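Local coordinates for putative nisin-resistance protein (Streptococcus agalactiae 515, PDB 4Y68), which probably confers resistance to the lantibiotic nisin as a membrane-attached lipoprotein peptidase of family S41, at residues D41-E44 with Y49-G52; I121-I126 with S135-K140; P200-A203 with S207-T210. All blocks are in the same frame, centred on the assembly; numbering follows the deposited sequence.

In the fold
Following the chain from its N terminus, contact 1 comes first: it closes the short turn that leaves helix 32-46 on the way to helix 55-66, in the helical N-terminal part of the molecule. Contact 2 lies about 35 Å away, centre to centre, on the far side of the chain's centre; it closes the connection from strand 118-122 into helix 131-147, within a beta-alpha-beta unit of the mixed sheet. Contact 3 closes a tight turn within the connection between strands 191-195 and 218-222. The three follow one another in series, none enclosing or crossing another. Contacts 2 and 3 touch, Ser135 OG packing 3.6 Å from Ala203 O, and both belong to the S41 peptidase part of the chain.

Contact 1 (D41-E44 with Y49-G52); sequences DRVE and YSQG
Glu44 and Ser50 bring the backbones of 41-44 and 49-52 together, their CA atoms 5.0 Å apart, where the chain turns back on the end of helix 32-46. Residues 41-44 are helical, while Ser50 sits at the centre of an inverse gamma turn (phi -91°, psi 59°) whose Gln51 N to Tyr49 O bond is weak. The turn presents the Ser50 side chain to the last part of the helix. Its OG lies 2.7 Å from Val43 O, and Gly47 O is a second acceptor for the same hydroxyl, so two carbonyls near the helix end compete for one proton. With chi1 at 54°, OG is tucked between the backbone N and carbonyl carbon of its own residue. The methylene beside it fills the apolar side of the contact: Ser50 CB packs 4.0 Å from Val43 CG1 and 3.8 Å from Glu44 CA. Trp55 of helix 55-66 touches both Val43 and Ser50, so the turn is held between two helices. Glu44 sends its carboxylate off to a salt bridge with Arg59, and Glu44 O accepts from Lys187 NZ. At the margin, Glu44 CG passes 4.1 Å from Ser50 O.

Contact 2 (I121-I126 with S135-K140); sequences ITIPSI and SHYSGK
Tyr137 reaches from helix 131-147 to the chain leaving strand 118-122, tying together the first strand and the helix of a beta-alpha-beta unit in the S41 peptidase domain. One hydrogen bond crosses the contact: Tyr137 OH donates to Pro124 O over 2.6 Å, lying in the carbonyl plane on a lone pair with a C=O...O angle of 141°. CG anti to the backbone N (chi1 -178°) swings the ring off the helix toward 121-126, and the bond at its far end helps fix where the phenol lies. A CH-pi contact comes next. Ile126 CG2 sits over one face of the ring, 3.8 Å from its centroid and 30° off the normal, displaced toward CE2, while Ile126 CD1 lies nearer the root of the ring, 3.8 Å from Tyr137 CD2 and 3.9 Å from Tyr137 CB. Pro167 and Met168 of helix 165-171 also touch both Ile126 and Tyr137, making this buried packing between two helices and the strand's exit. Van der Waals contacts surround the hydroxyl end of the ring. The Pro124 ring meets it through CD, 3.9 Å from Tyr137 CE2, and Ile123 CG2 comes in at the ring edge, 3.3 Å from Tyr137 OH.

Contact 3 (P200-A203 with S207-T210); sequences PLEA and SRKT
Glu202 and Arg208 form a bidentate, side-on salt bridge that pins a short turn within the long loop between strands 191-195 and 218-222 of the S41 peptidase domain. Each carboxylate oxygen takes one donor. Arg208 NE gives its hydrogen to Glu202 OE2 over 2.8 Å with an angle of 169° at the hydrogen, and Arg208 NH2 gives one to Glu202 OE1 over 3.0 Å, bent slightly to 159°. Both oxygens are met on their syn side. They lie close to the guanidinium plane, although the two flat groups are turned 32° from each other. The arginine, extended from CG to NE, spans the gap, whereas the glutamate chain bends at chi2, bringing its carboxylate to the NE/NH2 edge of the guanidinium, the two side chains crossing at about a right angle. NH2 has a second acceptor, Ile199 O, just ahead of Pro200, and the remaining nitrogen, NH1, donates to Met196 O. All three nitrogens thus have acceptors, four bonds in total, which would hold the group against rotation. Paired charges of this kind would probably favour the ionised forms of both residues.

Leu201 lies across one face of the guanidinium, its CB above the plane toward the rim and its CD1 3.8 Å from Arg208 NH1, adding apolar packing to the polar grip. On the same limb Ala203 O is satisfied by Lys131 NZ, which joins the loop to helix 131-147. Behind the arginine the chain is stiffened by local bonds. Ser207 OG accepts from Lys209 N in an ST turn, and Ser207 O takes two donors, Thr210 N and the Thr210 hydroxyl. The bond from that hydroxyl lies in the plane of the accepting carbonyl, Thr210 OG1 standing 2.7 Å from Ser207 O.

Contact 1 (D41-E44 with Y49-G52)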
ATOM      1  N   ASP A  41       9.066  18.064  12.728  1.00 23.03           N
ATOM      2  CA  ASP A  41       7.741  18.384  13.252  1.00 20.45           C
ATOM      3  C   ASP A  41       6.679  17.355  12.809  1.00 23.23           C
ATOM      4  O   ASP A  41       5.897  16.873  13.631  1.00 21.74           O
ATOM      5  CB  ASP A  41       7.306  19.792  12.806  1.00 26.84           C
ATOM      6  CG  ASP A  41       8.064  20.908  13.529  1.00 29.65           C
ATOM      7  OD1 ASP A  41       8.551  20.703  14.660  1.00 30.41           O
ATOM      8  OD2 ASP A  41       8.158  22.007  12.965  1.00 28.00           O
ATOM      9  N   ARG A  42       6.654  17.022  11.517  1.00 21.93           N
ATOM     10  CA  ARG A  42       5.681  16.056  10.995  1.00 22.62           C
ATOM     11  C   ARG A  42       5.865  14.703  11.621  1.00 22.00           C
ATOM     12  O   ARG A  42       4.899  14.051  12.016  1.00 20.95           O
ATOM     13  CB  ARG A  42       5.807  15.891   9.481  1.00 23.82           C
ATOM     14  CG  ARG A  42       5.232  16.999   8.692  1.00 33.92           C
ATOM     15  CD  ARG A  42       3.707  16.956   8.673  1.00 34.27           C
ATOM     16  NE  ARG A  42       3.234  18.042   7.825  1.00 35.25           N
ATOM     17  CZ  ARG A  42       2.059  18.642   7.948  1.00 38.78           C
ATOM     18  NH1 ARG A  42       1.203  18.253   8.892  1.00 38.13           N
ATOM     19  NH2 ARG A  42       1.745  19.634   7.125  1.00 42.10           N
ATOM     20  N   VAL A  43       7.122  14.274  11.686  1.00 21.00           N
ATOM     21  CA  VAL A  43       7.436  12.981  12.260  1.00 20.14           C
ATOM     22  C   VAL A  43       6.936  12.930  13.687  1.00 22.00           C
ATOM     23  O   VAL A  43       6.247  11.979  14.073  1.00 21.38           O
ATOM     24  CB  VAL A  43       8.938  12.691  12.198  1.00 21.33           C
ATOM     25  CG1 VAL A  43       9.277  11.447  13.026  1.00 22.38           C
ATOM     26  CG2 VAL A  43       9.367  12.522  10.754  1.00 15.04           C
ATOM     27  N   GLU A  44       7.238  13.973  14.461  1.00 22.32           N
ATOM     28  CA  GLU A  44       6.759  14.023  15.832  1.00 24.10           C
ATOM     29  C   GLU A  44       5.216  14.065  15.885  1.00 23.83           C
ATOM     30  O   GLU A  44       4.586  13.431  16.748  1.00 23.06           O
ATOM     31  CB  GLU A  44       7.364  15.222  16.592  1.00 25.85           C
ATOM     32  CG  GLU A  44       6.815  15.347  18.003  1.00 27.42           C
ATOM     33  CD  GLU A  44       7.799  15.913  19.046  1.00 41.39           C
ATOM     34  OE1 GLU A  44       9.048  15.937  18.845  1.00 36.53           O
ATOM     35  OE2 GLU A  44       7.297  16.328  20.112  1.00 54.96           O
ATOM     36  N   TYR A  49       6.084   6.190  16.656  1.00 23.33           N
ATOM     37  CA  TYR A  49       7.122   5.940  17.650  1.00 24.55           C
ATOM     38  C   TYR A  49       7.856   7.206  18.101  1.00 28.23           C
ATOM     39  O   TYR A  49       8.825   7.132  18.849  1.00 28.56           O
ATOM     40  CB  TYR A  49       8.144   4.945  17.085  1.00 22.50           C
ATOM     41  CG  TYR A  49       7.475   3.741  16.500  1.00 24.72           C
ATOM     42  CD1 TYR A  49       7.503   3.503  15.136  1.00 22.21           C
ATOM     43  CD2 TYR A  49       6.777   2.846  17.320  1.00 26.93           C
ATOM     44  CE1 TYR A  49       6.866   2.381  14.594  1.00 27.27           C
ATOM     45  CE2 TYR A  49       6.137   1.736  16.794  1.00 24.09           C
ATOM     46  CZ  TYR A  49       6.189   1.510  15.430  1.00 23.11           C
ATOM     47  OH  TYR A  49       5.557   0.422  14.915  1.00 25.82           O
ATOM     48  N   SER A  50       7.376   8.360  17.661  1.00 25.87           N
ATOM     49  CA  SER A  50       8.128   9.589  17.816  1.00 23.55           C
ATOM     50  C   SER A  50       7.773  10.304  19.118  1.00 25.10           C
ATOM     51  O   SER A  50       7.288  11.432  19.109  1.00 24.78           O
ATOM     52  CB  SER A  50       7.873  10.485  16.608  1.00 21.87           C
ATOM     53  OG  SER A  50       6.478  10.676  16.430  1.00 24.83           O
ATOM     54  N   GLN A  51       7.986   9.621  20.236  1.00 27.35           N
ATOM     55  CA  GLN A  51       7.813  10.230  21.556  1.00 30.69           C
ATOM     56  C   GLN A  51       8.754   9.553  22.540  1.00 30.11           C
ATOM     57  O   GLN A  51       9.158   8.424  22.321  1.00 29.36           O
ATOM     58  CB  GLN A  51       6.359  10.123  22.051  1.00 29.46           C
ATOM     59  CG  GLN A  51       5.775   8.703  22.085  1.00 25.80           C
ATOM     60  CD  GLN A  51       5.239   8.268  20.729  1.00 31.65           C
ATOM     61  OE1 GLN A  51       4.793   9.095  19.933  1.00 29.44           O
ATOM     62  NE2 GLN A  51       5.291   6.969  20.457  1.00 29.43           N
ATOM     63  N   GLY A  52       9.104  10.244  23.619  1.00 33.55           N
ATOM     64  CA  GLY A  52       9.841   9.609  24.696  1.00 33.80           C
ATOM     65  C   GLY A  52      11.323   9.901  24.680  1.00 32.74           C
ATOM     66  O   GLY A  52      11.826  10.574  23.783  1.00 30.73           O
TER

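Contact 2 (I121-I126 with S135-K140)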
ATOM      1  N   ILE A 121      -4.778 -14.030 -12.714  1.00 25.77           N
ATOM      2  CA  ILE A 121      -4.598 -12.590 -12.857  1.00 25.53           C
ATOM      3  C   ILE A 121      -3.366 -12.090 -12.084  1.00 26.79           C
ATOM      4  O   ILE A 121      -3.224 -12.307 -10.886  1.00 25.17           O
ATOM      5  CB  ILE A 121      -5.855 -11.832 -12.420  1.00 22.42           C
ATOM      6  CG1 ILE A 121      -7.056 -12.295 -13.252  1.00 24.76           C
ATOM      7  CG2 ILE A 121      -5.700 -10.344 -12.672  1.00 27.04           C
ATOM      8  CD1 ILE A 121      -8.372 -11.651 -12.843  1.00 24.16           C
ATOM      9  N   THR A 122      -2.462 -11.458 -12.817  1.00 24.86           N
ATOM     10  CA  THR A 122      -1.275 -10.825 -12.269  1.00 25.39           C
ATOM     11  C   THR A 122      -1.595  -9.387 -11.884  1.00 25.07           C
ATOM     12  O   THR A 122      -2.083  -8.610 -12.702  1.00 28.09           O
ATOM     13  CB  THR A 122      -0.132 -10.868 -13.286  1.00 28.12           C
ATOM     14  OG1 THR A 122       0.122 -12.232 -13.627  1.00 27.58           O
ATOM     15  CG2 THR A 122       1.141 -10.243 -12.739  1.00 22.13           C
ATOM     16  N   ILE A 123      -1.344  -9.049 -10.626  1.00 25.71           N
ATOM     17  CA  ILE A 123      -1.709  -7.749 -10.078  1.00 24.42           C
ATOM     18  C   ILE A 123      -0.461  -7.032  -9.564  1.00 23.60           C
ATOM     19  O   ILE A 123      -0.041  -7.267  -8.441  1.00 25.17           O
ATOM     20  CB  ILE A 123      -2.742  -7.923  -8.942  1.00 28.87           C
ATOM     21  CG1 ILE A 123      -4.037  -8.531  -9.503  1.00 27.12           C
ATOM     22  CG2 ILE A 123      -2.974  -6.611  -8.200  1.00 23.38           C
ATOM     23  CD1 ILE A 123      -4.805  -9.322  -8.496  1.00 24.17           C
ATOM     24  N   PRO A 124       0.150  -6.167 -10.395  1.00 22.52           N
ATOM     25  CA  PRO A 124       1.490  -5.647 -10.091  1.00 22.12           C
ATOM     26  C   PRO A 124       1.510  -4.305  -9.378  1.00 23.09           C
ATOM     27  O   PRO A 124       0.487  -3.617  -9.321  1.00 21.79           O
ATOM     28  CB  PRO A 124       2.106  -5.484 -11.481  1.00 22.19           C
ATOM     29  CG  PRO A 124       0.938  -5.024 -12.295  1.00 23.67           C
ATOM     30  CD  PRO A 124      -0.266  -5.800 -11.760  1.00 22.03           C
ATOM     31  N   SER A 125       2.684  -3.943  -8.871  1.00 21.62           N
ATOM     32  CA  SER A 125       2.961  -2.592  -8.358  1.00 22.34           C
ATOM     33  C   SER A 125       2.596  -1.489  -9.332  1.00 23.77           C
ATOM     34  O   SER A 125       2.942  -1.551 -10.502  1.00 28.26           O
ATOM     35  CB  SER A 125       4.448  -2.428  -8.025  1.00 23.38           C
ATOM     36  OG  SER A 125       4.991  -3.586  -7.417  1.00 32.43           O
ATOM     37  N   ILE A 126       1.919  -0.467  -8.833  1.00 22.07           N
ATOM     38  CA  ILE A 126       1.735   0.781  -9.560  1.00 21.88           C
ATOM     39  C   ILE A 126       1.732   1.921  -8.558  1.00 25.25           C
ATOM     40  O   ILE A 126       1.009   1.871  -7.555  1.00 20.42           O
ATOM     41  CB  ILE A 126       0.429   0.823 -10.356  1.00 19.50           C
ATOM     42  CG1 ILE A 126       0.191   2.236 -10.896  1.00 20.02           C
ATOM     43  CG2 ILE A 126      -0.747   0.370  -9.491  1.00 19.80           C
ATOM     44  CD1 ILE A 126      -0.999   2.333 -11.845  1.00 22.39           C
ATOM     45  N   SER A 135      -6.755   4.698 -13.961  1.00 26.96           N
ATOM     46  CA  SER A 135      -8.003   4.207 -14.551  1.00 27.21           C
ATOM     47  C   SER A 135      -7.755   3.098 -15.603  1.00 26.67           C
ATOM     48  O   SER A 135      -8.557   2.168 -15.765  1.00 25.67           O
ATOM     49  CB  SER A 135      -8.777   5.365 -15.183  1.00 32.51           C
ATOM     50  OG  SER A 135      -9.016   6.398 -14.228  1.00 36.67           O
ATOM     51  N   HIS A 136      -6.640   3.194 -16.313  1.00 26.82           N
ATOM     52  CA  HIS A 136      -6.244   2.114 -17.198  1.00 29.20           C
ATOM     53  C   HIS A 136      -5.934   0.850 -16.387  1.00 28.60           C
ATOM     54  O   HIS A 136      -6.312  -0.244 -16.781  1.00 31.52           O
ATOM     55  CB  HIS A 136      -5.044   2.518 -18.053  1.00 31.10           C
ATOM     56  CG  HIS A 136      -4.508   1.401 -18.886  1.00 39.72           C
ATOM     57  ND1 HIS A 136      -3.159   1.189 -19.071  1.00 42.73           N
ATOM     58  CD2 HIS A 136      -5.142   0.416 -19.566  1.00 46.71           C
ATOM     59  CE1 HIS A 136      -2.985   0.119 -19.830  1.00 40.44           C
ATOM     60  NE2 HIS A 136      -4.172  -0.367 -20.144  1.00 41.94           N
ATOM     61  N   TYR A 137      -5.277   1.000 -15.238  1.00 29.77           N
ATOM     62  CA  TYR A 137      -4.952  -0.157 -14.402  1.00 26.34           C
ATOM     63  C   TYR A 137      -6.224  -0.804 -13.857  1.00 24.31           C
ATOM     64  O   TYR A 137      -6.434  -1.995 -14.042  1.00 23.24           O
ATOM     65  CB  TYR A 137      -4.020   0.253 -13.257  1.00 23.40           C
ATOM     66  CG  TYR A 137      -3.542  -0.865 -12.314  1.00 21.51           C
ATOM     67  CD1 TYR A 137      -4.420  -1.514 -11.444  1.00 20.91           C
ATOM     68  CD2 TYR A 137      -2.193  -1.207 -12.251  1.00 22.94           C
ATOM     69  CE1 TYR A 137      -3.959  -2.510 -10.562  1.00 22.73           C
ATOM     70  CE2 TYR A 137      -1.715  -2.187 -11.370  1.00 18.84           C
ATOM     71  CZ  TYR A 137      -2.600  -2.828 -10.534  1.00 22.36           C
ATOM     72  OH  TYR A 137      -2.126  -3.787  -9.686  1.00 20.53           O
ATOM     73  N   SER A 138      -7.077  -0.020 -13.201  1.00 26.85           N
ATOM     74  CA  SER A 138      -8.315  -0.561 -12.644  1.00 23.21           C
ATOM     75  C   SER A 138      -9.265  -1.046 -13.739  1.00 25.76           C
ATOM     76  O   SER A 138      -9.920  -2.074 -13.575  1.00 28.54           O
ATOM     77  CB  SER A 138      -9.017   0.470 -11.750  1.00 24.21           C
ATOM     78  OG  SER A 138      -9.336   1.682 -12.442  1.00 28.31           O
ATOM     79  N   GLY A 139      -9.335  -0.318 -14.851  1.00 28.72           N
ATOM     80  CA  GLY A 139     -10.218  -0.686 -15.959  1.00 26.42           C
ATOM     81  C   GLY A 139      -9.888  -2.046 -16.540  1.00 27.45           C
ATOM     82  O   GLY A 139     -10.766  -2.870 -16.813  1.00 32.42           O
ATOM     83  N   LYS A 140      -8.597  -2.291 -16.714  1.00 31.99           N
ATOM     84  CA  LYS A 140      -8.112  -3.587 -17.165  1.00 30.84           C
ATOM     85  C   LYS A 140      -8.595  -4.709 -16.230  1.00 28.22           C
ATOM     86  O   LYS A 140      -8.991  -5.783 -16.683  1.00 35.44           O
ATOM     87  CB  LYS A 140      -6.580  -3.555 -17.246  1.00 35.28           C
ATOM     88  CG  LYS A 140      -5.972  -4.032 -18.551  1.00 38.10           C
ATOM     89  CD  LYS A 140      -5.486  -5.472 -18.422  1.00 39.47           C
ATOM     90  CE  LYS A 140      -4.651  -5.910 -19.635  1.00 43.71           C
ATOM     91  NZ  LYS A 140      -3.290  -5.261 -19.722  1.00 39.45           N
TER

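Contact 3 (P200-A203 with S207-T210)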
ATOM      1  N   PRO A 200     -11.883   6.188  -3.856  1.00 35.01           N
ATOM      2  CA  PRO A 200     -12.408   7.094  -4.888  1.00 38.05           C
ATOM      3  C   PRO A 200     -12.754   6.393  -6.193  1.00 33.96           C
ATOM      4  O   PRO A 200     -12.087   6.627  -7.190  1.00 39.26           O
ATOM      5  CB  PRO A 200     -11.253   8.080  -5.104  1.00 36.34           C
ATOM      6  CG  PRO A 200     -10.517   8.069  -3.823  1.00 38.93           C
ATOM      7  CD  PRO A 200     -10.573   6.634  -3.361  1.00 35.81           C
ATOM      8  N   LEU A 201     -13.777   5.552  -6.188  1.00 33.15           N
ATOM      9  CA  LEU A 201     -14.169   4.824  -7.386  1.00 36.35           C
ATOM     10  C   LEU A 201     -14.626   5.771  -8.498  1.00 40.67           C
ATOM     11  O   LEU A 201     -14.354   5.528  -9.676  1.00 40.25           O
ATOM     12  CB  LEU A 201     -15.283   3.824  -7.068  1.00 31.30           C
ATOM     13  CG  LEU A 201     -14.947   2.667  -6.133  1.00 31.30           C
ATOM     14  CD1 LEU A 201     -16.085   1.700  -6.120  1.00 25.44           C
ATOM     15  CD2 LEU A 201     -13.663   1.962  -6.526  1.00 29.22           C
ATOM     16  N   GLU A 202     -15.331   6.838  -8.118  1.00 40.53           N
ATOM     17  CA  GLU A 202     -15.825   7.823  -9.080  1.00 36.45           C
ATOM     18  C   GLU A 202     -14.690   8.267 -10.017  1.00 39.77           C
ATOM     19  O   GLU A 202     -14.850   8.276 -11.229  1.00 43.23           O
ATOM     20  CB  GLU A 202     -16.448   9.028  -8.356  1.00 40.64           C
ATOM     21  CG  GLU A 202     -17.833   8.759  -7.697  1.00 35.52           C
ATOM     22  CD  GLU A 202     -17.746   7.965  -6.378  1.00 39.03           C
ATOM     23  OE1 GLU A 202     -16.642   7.863  -5.795  1.00 37.63           O
ATOM     24  OE2 GLU A 202     -18.787   7.432  -5.926  1.00 40.01           O
ATOM     25  N   ALA A 203     -13.542   8.607  -9.443  1.00 38.44           N
ATOM     26  CA  ALA A 203     -12.350   8.935 -10.213  1.00 35.80           C
ATOM     27  C   ALA A 203     -11.938   7.873 -11.258  1.00 37.83           C
ATOM     28  O   ALA A 203     -11.404   8.216 -12.300  1.00 38.77           O
ATOM     29  CB  ALA A 203     -11.203   9.175  -9.279  1.00 39.51           C
ATOM     30  N   SER A 207     -18.517   1.984 -11.259  1.00 40.30           N
ATOM     31  CA  SER A 207     -19.786   2.208 -10.588  1.00 36.97           C
ATOM     32  C   SER A 207     -19.937   1.376  -9.340  1.00 33.93           C
ATOM     33  O   SER A 207     -19.675   0.159  -9.334  1.00 33.21           O
ATOM     34  CB  SER A 207     -20.960   1.903 -11.521  1.00 38.93           C
ATOM     35  OG  SER A 207     -22.171   1.900 -10.777  1.00 41.03           O
ATOM     36  N   ARG A 208     -20.423   2.021  -8.294  1.00 33.00           N
ATOM     37  CA  ARG A 208     -20.607   1.331  -7.027  1.00 33.62           C
ATOM     38  C   ARG A 208     -21.598   0.168  -7.167  1.00 35.85           C
ATOM     39  O   ARG A 208     -21.619  -0.740  -6.345  1.00 32.27           O
ATOM     40  CB  ARG A 208     -21.031   2.340  -5.962  1.00 29.27           C
ATOM     41  CG  ARG A 208     -20.046   3.500  -5.888  1.00 29.84           C
ATOM     42  CD  ARG A 208     -19.992   4.212  -4.529  1.00 34.79           C
ATOM     43  NE  ARG A 208     -18.820   5.099  -4.454  1.00 29.14           N
ATOM     44  CZ  ARG A 208     -17.691   4.781  -3.823  1.00 32.89           C
ATOM     45  NH1 ARG A 208     -17.593   3.610  -3.199  1.00 28.79           N
ATOM     46  NH2 ARG A 208     -16.661   5.624  -3.809  1.00 31.19           N
ATOM     47  N   LYS A 209     -22.374   0.152  -8.248  1.00 39.93           N
ATOM     48  CA  LYS A 209     -23.321  -0.943  -8.447  1.00 37.38           C
ATOM     49  C   LYS A 209     -22.614  -2.238  -8.827  1.00 39.08           C
ATOM     50  O   LYS A 209     -23.235  -3.314  -8.803  1.00 37.46           O
ATOM     51  CB  LYS A 209     -24.369  -0.582  -9.511  1.00 42.07           C
ATOM     52  CG  LYS A 209     -25.399   0.471  -9.050  1.00 51.14           C
ATOM     53  CD  LYS A 209     -26.335  -0.090  -7.967  1.00 58.80           C
ATOM     54  CE  LYS A 209     -27.177   0.997  -7.283  1.00 57.76           C
ATOM     55  NZ  LYS A 209     -28.253   1.578  -8.150  1.00 53.12           N
ATOM     56  N   THR A 210     -21.323  -2.154  -9.157  1.00 33.38           N
ATOM     57  CA  THR A 210     -20.590  -3.364  -9.524  1.00 32.94           C
ATOM     58  C   THR A 210     -19.859  -3.987  -8.340  1.00 32.81           C
ATOM     59  O   THR A 210     -19.416  -5.139  -8.416  1.00 31.35           O
ATOM     60  CB  THR A 210     -19.580  -3.100 -10.651  1.00 39.01           C
ATOM     61  OG1 THR A 210     -18.571  -2.188 -10.209  1.00 34.08           O
ATOM     62  CG2 THR A 210     -20.281  -2.503 -11.869  1.00 38.09           C
TER